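PDB 1QHB: vanadium-dependent bromoperoxidase from Corallina officinalis, which catalyses the vanadate-dependent bromination of organic substrates using hydrogen peroxide and bromide. Local coordinates for residues E119-E124 / F471-P476; P287-M292 / F310-P315. All coordinates share one frame; numbering follows the deposited sequence.

Contact 1 of 2, residues E119-E124 / F471-P476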
loop_
_atom_site.group_PDB
_atom_site.type_symbol
_atom_site.label_atom_id
_atom_site.label_comp_id
_atom_site.label_asym_id
_atom_site.label_seq_id
_atom_site.Cartn_x
_atom_site.Cartn_y
_atom_site.Cartn_z
ATOM N N GLU A 119 -13.358 19.480 -54.506
ATOM C CA GLU A 119 -12.265 19.572 -53.570
ATOM C C GLU A 119 -12.108 18.157 -52.969
ATOM O O GLU A 119 -12.876 17.289 -53.368
ATOM C CB GLU A 119 -12.528 20.590 -52.480
ATOM C CG GLU A 119 -11.671 21.845 -52.625
ATOM C CD GLU A 119 -10.172 21.597 -52.512
ATOM O OE1 GLU A 119 -9.744 20.471 -52.179
ATOM O OE2 GLU A 119 -9.419 22.561 -52.794
ATOM N N VAL A 120 -11.153 17.987 -52.071
ATOM C CA VAL A 120 -10.856 16.729 -51.449
ATOM C C VAL A 120 -11.626 16.486 -50.159
ATOM O O VAL A 120 -12.088 17.444 -49.545
ATOM C CB VAL A 120 -9.350 16.591 -51.099
ATOM C CG1 VAL A 120 -8.537 16.713 -52.376
ATOM C CG2 VAL A 120 -8.923 17.637 -50.086
ATOM N N ARG A 121 -11.743 15.222 -49.757
ATOM C CA ARG A 121 -12.390 14.936 -48.456
ATOM C C ARG A 121 -11.300 14.253 -47.628
ATOM O O ARG A 121 -10.414 13.665 -48.245
ATOM C CB ARG A 121 -13.679 14.104 -48.582
ATOM C CG ARG A 121 -13.507 12.808 -49.344
ATOM C CD ARG A 121 -14.812 12.039 -49.486
ATOM N NE ARG A 121 -15.389 11.723 -48.174
ATOM C CZ ARG A 121 -16.151 10.692 -47.871
ATOM N NH1 ARG A 121 -16.471 9.785 -48.794
ATOM N NH2 ARG A 121 -16.573 10.637 -46.600
ATOM N N GLY A 122 -11.327 14.307 -46.294
ATOM C CA GLY A 122 -10.304 13.706 -45.469
ATOM C C GLY A 122 -10.728 12.431 -44.761
ATOM O O GLY A 122 -11.889 12.016 -44.853
ATOM N N TRP A 123 -9.763 11.774 -44.105
ATOM C CA TRP A 123 -10.072 10.501 -43.425
ATOM C C TRP A 123 -10.948 10.755 -42.215
ATOM O O TRP A 123 -10.762 11.833 -41.681
ATOM C CB TRP A 123 -8.798 9.768 -43.044
ATOM C CG TRP A 123 -8.025 9.414 -44.290
ATOM C CD1 TRP A 123 -8.255 8.361 -45.105
ATOM C CD2 TRP A 123 -6.905 10.120 -44.828
ATOM N NE1 TRP A 123 -7.344 8.342 -46.147
ATOM C CE2 TRP A 123 -6.504 9.414 -45.976
ATOM C CE3 TRP A 123 -6.189 11.245 -44.440
ATOM C CZ2 TRP A 123 -5.423 9.821 -46.771
ATOM C CZ3 TRP A 123 -5.109 11.625 -45.218
ATOM C CH2 TRP A 123 -4.741 10.927 -46.375
ATOM N N GLU A 124 -11.856 9.823 -41.886
ATOM C CA GLU A 124 -12.757 10.108 -40.767
ATOM C C GLU A 124 -12.283 9.463 -39.484
ATOM O O GLU A 124 -12.343 8.233 -39.324
ATOM C CB GLU A 124 -14.188 9.623 -41.149
ATOM C CG GLU A 124 -14.579 10.147 -42.546
ATOM C CD GLU A 124 -15.865 9.604 -43.115
ATOM O OE1 GLU A 124 -16.941 9.964 -42.570
ATOM O OE2 GLU A 124 -15.870 8.820 -44.105
ATOM N N PHE A 471 -23.594 4.578 -54.444
ATOM C CA PHE A 471 -23.356 5.914 -53.890
ATOM C C PHE A 471 -22.350 6.644 -54.754
ATOM O O PHE A 471 -21.363 6.064 -55.168
ATOM C CB PHE A 471 -22.846 5.809 -52.465
ATOM C CG PHE A 471 -23.582 5.002 -51.443
ATOM C CD1 PHE A 471 -24.941 4.773 -51.499
ATOM C CD2 PHE A 471 -22.875 4.471 -50.356
ATOM C CE1 PHE A 471 -25.594 4.057 -50.516
ATOM C CE2 PHE A 471 -23.520 3.751 -49.353
ATOM C CZ PHE A 471 -24.889 3.543 -49.437
ATOM N N ALA A 472 -22.546 7.942 -54.981
ATOM C CA ALA A 472 -21.668 8.684 -55.879
ATOM C C ALA A 472 -20.241 8.740 -55.384
ATOM O O ALA A 472 -19.307 8.762 -56.209
ATOM C CB ALA A 472 -22.191 10.100 -56.081
ATOM N N GLU A 473 -20.057 8.872 -54.072
ATOM C CA GLU A 473 -18.710 8.917 -53.508
ATOM C C GLU A 473 -18.156 7.530 -53.231
ATOM O O GLU A 473 -17.012 7.438 -52.768
ATOM C CB GLU A 473 -18.725 9.679 -52.147
ATOM C CG GLU A 473 -19.357 8.946 -50.975
ATOM C CD GLU A 473 -20.881 9.007 -50.922
ATOM O OE1 GLU A 473 -21.560 9.384 -51.915
ATOM O OE2 GLU A 473 -21.456 8.667 -49.862
ATOM N N GLY A 474 -18.924 6.458 -53.477
ATOM C CA GLY A 474 -18.433 5.120 -53.106
ATOM C C GLY A 474 -18.424 4.989 -51.562
ATOM O O GLY A 474 -19.280 5.469 -50.805
ATOM N N SER A 475 -17.436 4.251 -51.063
ATOM C CA SER A 475 -17.369 4.004 -49.636
ATOM C C SER A 475 -16.937 5.245 -48.874
ATOM O O SER A 475 -16.312 6.128 -49.436
ATOM C CB SER A 475 -16.295 2.952 -49.331
ATOM O OG SER A 475 -15.056 3.612 -49.508
ATOM N N PRO A 476 -17.234 5.250 -47.588
ATOM C CA PRO A 476 -16.750 6.260 -46.666
ATOM C C PRO A 476 -15.214 6.261 -46.658
ATOM O O PRO A 476 -14.509 5.372 -47.161
ATOM C CB PRO A 476 -17.205 5.747 -45.307
ATOM C CG PRO A 476 -18.409 4.886 -45.608
ATOM C CD PRO A 476 -17.960 4.148 -46.874
#
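The guanidinium of Arg121 is approached at a slant by three groups of 471-476: Glu473 CG and the carbonyl O of Ser475, each 3.7 Å from Arg121 NH1, and Pro476 CA a little farther off. Its plane and that of the Glu473 carboxylate are turned 68° apart. The ring of Phe471 has the carbonyl O of Gly474 at its edge, in plane; outside the segments it stacks with His331 and touches Arg545. Phe471 to Gly474 form a type I beta turn, closed by Gly474 N to Phe471 O. The turn lies in the loop before helix 484-499 of the vanadium haloperoxidase fold, the loop that carries the probable active-site His478. Pro476 packs on Arg545, a residue of the vanadate-binding site, and its side chain lies about 4 Å from a bound phosphate ion, consistent with an anion pocket.

Arg121 reaches across because its CG sits between the backbone N and the carbonyl carbon (chi1 54°) and the chain bends again at chi3. The bend presents NH2 to Glu124 OE2 in a 3.2 Å salt bridge, while NH1 stays 5.2 Å from Glu473 OE2, too far for a charge pair in contact. Glu473 OE2 is hydrogen-bonded instead to His331. Glu124 OE2 also accepts a hydrogen bond from the backbone N of Phe477 and lies 3.6 Å from Pro476 CB, so one oxygen ties together the two chain pieces. At the subunit interface, Trp123 and Glu124 pair in parallel with a strand of the second subunit, and Gly122 N bonds to Asp363 of that subunit, a residue of its calcium site. Just after the turn, Ser475 OG donates to Pro476 O over 3.0 Å, tilted 23° from the carbonyl plane.

Contact 2 of 2, residues P287-M292 / F310-P315; sequences PGRDFM and FESYEP
Arg289 reaches for Ser312 and Phe310 with its chain fully extended, CG anti to the backbone N (chi1 179°). From CB the chain runs toward 310-315; CD is the first atom to meet it, passing 3.8 Å from Ser312 OG. At the tip the guanidinium divides its work. NH1 donates to Ser312 OG at 2.9 Å, somewhat bent at 144° and close to the guanidinium plane, while NH2 comes obliquely to 3.5 Å from Phe310 CE2. Phe291 CE1 lies over one face of the group, 3.5 Å above its plane and offset toward the rim. The two segments run antiparallel: 287-292 continues from strand 276-285, the middle strand of a three-stranded antiparallel sheet, and 310-315 enters its edge strand 313-318. Ser312 bonds to Thr286 through backbone and hydroxyl alike. With an alanine in place of Arg289, Ser312 OG would probably lose its guanidinium donor and the rings of Phe291 and Phe310 would be left without the flat group beside them. Those rings meet directly at Phe291 CE1 and Phe310 CD2, 4.2 Å apart. Farther round the same ring, Phe291 CE2 lies 3.7 Å from Glu311 CG.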
loop_
_atom_site.group_PDB
_atom_site.type_symbol
_atom_site.label_atom_id
_atom_site.label_comp_id
_atom_site.label_asym_id
_atom_site.label_seq_id
_atom_site.Cartn_x
_atom_site.Cartn_y
_atom_site.Cartn_z
ATOM N N PRO A 287 -33.863 4.812 -59.940
ATOM C CA PRO A 287 -33.667 3.409 -60.311
ATOM C C PRO A 287 -32.743 3.313 -61.498
ATOM O O PRO A 287 -32.832 4.147 -62.380
ATOM C CB PRO A 287 -35.070 2.940 -60.695
ATOM C CG PRO A 287 -35.968 3.896 -59.968
ATOM C CD PRO A 287 -35.268 5.229 -60.046
ATOM N N GLY A 288 -31.849 2.340 -61.537
ATOM C CA GLY A 288 -30.945 2.142 -62.643
ATOM C C GLY A 288 -29.759 3.072 -62.734
ATOM O O GLY A 288 -28.957 2.975 -63.657
ATOM N N ARG A 289 -29.596 4.046 -61.865
ATOM C CA ARG A 289 -28.427 4.921 -61.971
ATOM C C ARG A 289 -27.389 4.468 -60.937
ATOM O O ARG A 289 -27.651 4.492 -59.728
ATOM C CB ARG A 289 -28.862 6.364 -61.793
ATOM C CG ARG A 289 -27.733 7.385 -61.849
ATOM C CD ARG A 289 -28.261 8.800 -61.591
ATOM N NE ARG A 289 -27.118 9.693 -61.824
ATOM C CZ ARG A 289 -26.922 10.903 -61.350
ATOM N NH1 ARG A 289 -27.852 11.436 -60.554
ATOM N NH2 ARG A 289 -25.804 11.530 -61.685
ATOM N N ASP A 290 -26.267 3.971 -61.414
ATOM C CA ASP A 290 -25.159 3.535 -60.568
ATOM C C ASP A 290 -23.980 4.458 -60.855
ATOM O O ASP A 290 -24.037 5.236 -61.815
ATOM C CB ASP A 290 -24.780 2.091 -60.763
ATOM C CG ASP A 290 -25.911 1.136 -60.448
ATOM O OD1 ASP A 290 -26.311 1.079 -59.254
ATOM O OD2 ASP A 290 -26.396 0.427 -61.369
ATOM N N PHE A 291 -22.927 4.395 -60.069
ATOM C CA PHE A 291 -21.855 5.370 -60.079
ATOM C C PHE A 291 -20.494 4.711 -60.076
ATOM O O PHE A 291 -20.401 3.520 -59.744
ATOM C CB PHE A 291 -21.908 6.287 -58.832
ATOM C CG PHE A 291 -23.221 7.030 -58.702
ATOM C CD1 PHE A 291 -23.373 8.257 -59.311
ATOM C CD2 PHE A 291 -24.289 6.509 -57.981
ATOM C CE1 PHE A 291 -24.552 8.976 -59.212
ATOM C CE2 PHE A 291 -25.474 7.204 -57.897
ATOM C CZ PHE A 291 -25.614 8.432 -58.524
ATOM N N MET A 292 -19.510 5.524 -60.453
ATOM C CA MET A 292 -18.138 5.056 -60.477
ATOM C C MET A 292 -17.957 3.871 -61.412
ATOM O O MET A 292 -17.197 2.961 -61.128
ATOM C CB MET A 292 -17.704 4.714 -59.030
ATOM C CG MET A 292 -17.489 5.909 -58.180
ATOM S SD MET A 292 -17.347 5.626 -56.409
ATOM C CE MET A 292 -15.778 4.744 -56.381
ATOM N N PHE A 310 -24.174 13.906 -54.665
ATOM C CA PHE A 310 -24.440 13.915 -56.099
ATOM C C PHE A 310 -25.572 13.021 -56.574
ATOM O O PHE A 310 -25.982 13.062 -57.742
ATOM C CB PHE A 310 -23.146 13.529 -56.806
ATOM C CG PHE A 310 -23.102 13.828 -58.292
ATOM C CD1 PHE A 310 -23.162 15.113 -58.783
ATOM C CD2 PHE A 310 -22.897 12.783 -59.176
ATOM C CE1 PHE A 310 -23.067 15.360 -60.139
ATOM C CE2 PHE A 310 -22.797 13.004 -60.551
ATOM C CZ PHE A 310 -22.909 14.308 -60.998
ATOM N N GLU A 311 -26.181 12.169 -55.757
ATOM C CA GLU A 311 -27.293 11.366 -56.212
ATOM C C GLU A 311 -28.570 12.125 -56.542
ATOM O O GLU A 311 -28.886 13.175 -55.992
ATOM C CB GLU A 311 -27.629 10.324 -55.128
ATOM C CG GLU A 311 -26.477 9.343 -54.998
ATOM C CD GLU A 311 -25.544 9.773 -53.860
ATOM O OE1 GLU A 311 -25.714 10.850 -53.271
ATOM O OE2 GLU A 311 -24.624 8.963 -53.580
ATOM N N SER A 312 -29.390 11.501 -57.402
ATOM C CA SER A 312 -30.690 12.108 -57.725
ATOM C C SER A 312 -31.750 11.114 -57.254
ATOM O O SER A 312 -31.458 9.929 -57.163
ATOM C CB SER A 312 -31.000 12.336 -59.181
ATOM O OG SER A 312 -30.681 11.092 -59.865
ATOM N N TYR A 313 -32.881 11.661 -56.877
ATOM C CA TYR A 313 -33.994 10.943 -56.274
ATOM C C TYR A 313 -35.279 11.258 -57.035
ATOM O O TYR A 313 -35.404 12.274 -57.713
ATOM C CB TYR A 313 -34.227 11.440 -54.789
ATOM C CG TYR A 313 -32.985 11.131 -53.965
ATOM C CD1 TYR A 313 -31.881 11.995 -53.941
ATOM C CD2 TYR A 313 -32.904 9.899 -53.289
ATOM C CE1 TYR A 313 -30.722 11.658 -53.248
ATOM C CE2 TYR A 313 -31.748 9.590 -52.612
ATOM C CZ TYR A 313 -30.672 10.452 -52.580
ATOM O OH TYR A 313 -29.571 10.046 -51.888
ATOM N N GLU A 314 -36.269 10.401 -56.819
ATOM C CA GLU A 314 -37.619 10.631 -57.307
ATOM C C GLU A 314 -38.385 11.290 -56.157
ATOM O O GLU A 314 -37.940 11.222 -55.019
ATOM C CB GLU A 314 -38.288 9.311 -57.662
ATOM C CG GLU A 314 -37.620 8.546 -58.795
ATOM C CD GLU A 314 -37.826 9.196 -60.152
ATOM O OE1 GLU A 314 -38.784 10.000 -60.259
ATOM O OE2 GLU A 314 -37.053 8.916 -61.097
ATOM N N PRO A 315 -39.467 11.975 -56.495
ATOM C CA PRO A 315 -40.316 12.633 -55.522
ATOM C C PRO A 315 -40.971 11.604 -54.610
ATOM O O PRO A 315 -41.184 10.467 -55.042
ATOM C CB PRO A 315 -41.390 13.350 -56.355
ATOM C CG PRO A 315 -40.817 13.385 -57.732
ATOM C CD PRO A 315 -39.980 12.130 -57.885
#

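In the fold
Contact 1 is buried and joins strand 123-124 and its approach to a sequence-distant loop; contact 2 lies nearer the surface and joins two neighbouring pieces beside a small antiparallel sheet. Both use an arginine, but in contact 1 its salt bridge stays within one segment and only packing spans the gap, whereas in contact 2 the arginine bonds across it. Segment 471-476 links them: Ala472 N makes a probable hydrogen bond of 2.7 Å to Glu311 OE2, and Gly474 N packs against Met292 SD. Glu311 OE2 and Glu473 OE1 lie 3.5 Å apart, which may favour a proton on one of them. Both contacts also touch the second subunit, contact 1 by strand pairing, contact 2 by Tyr313 packing.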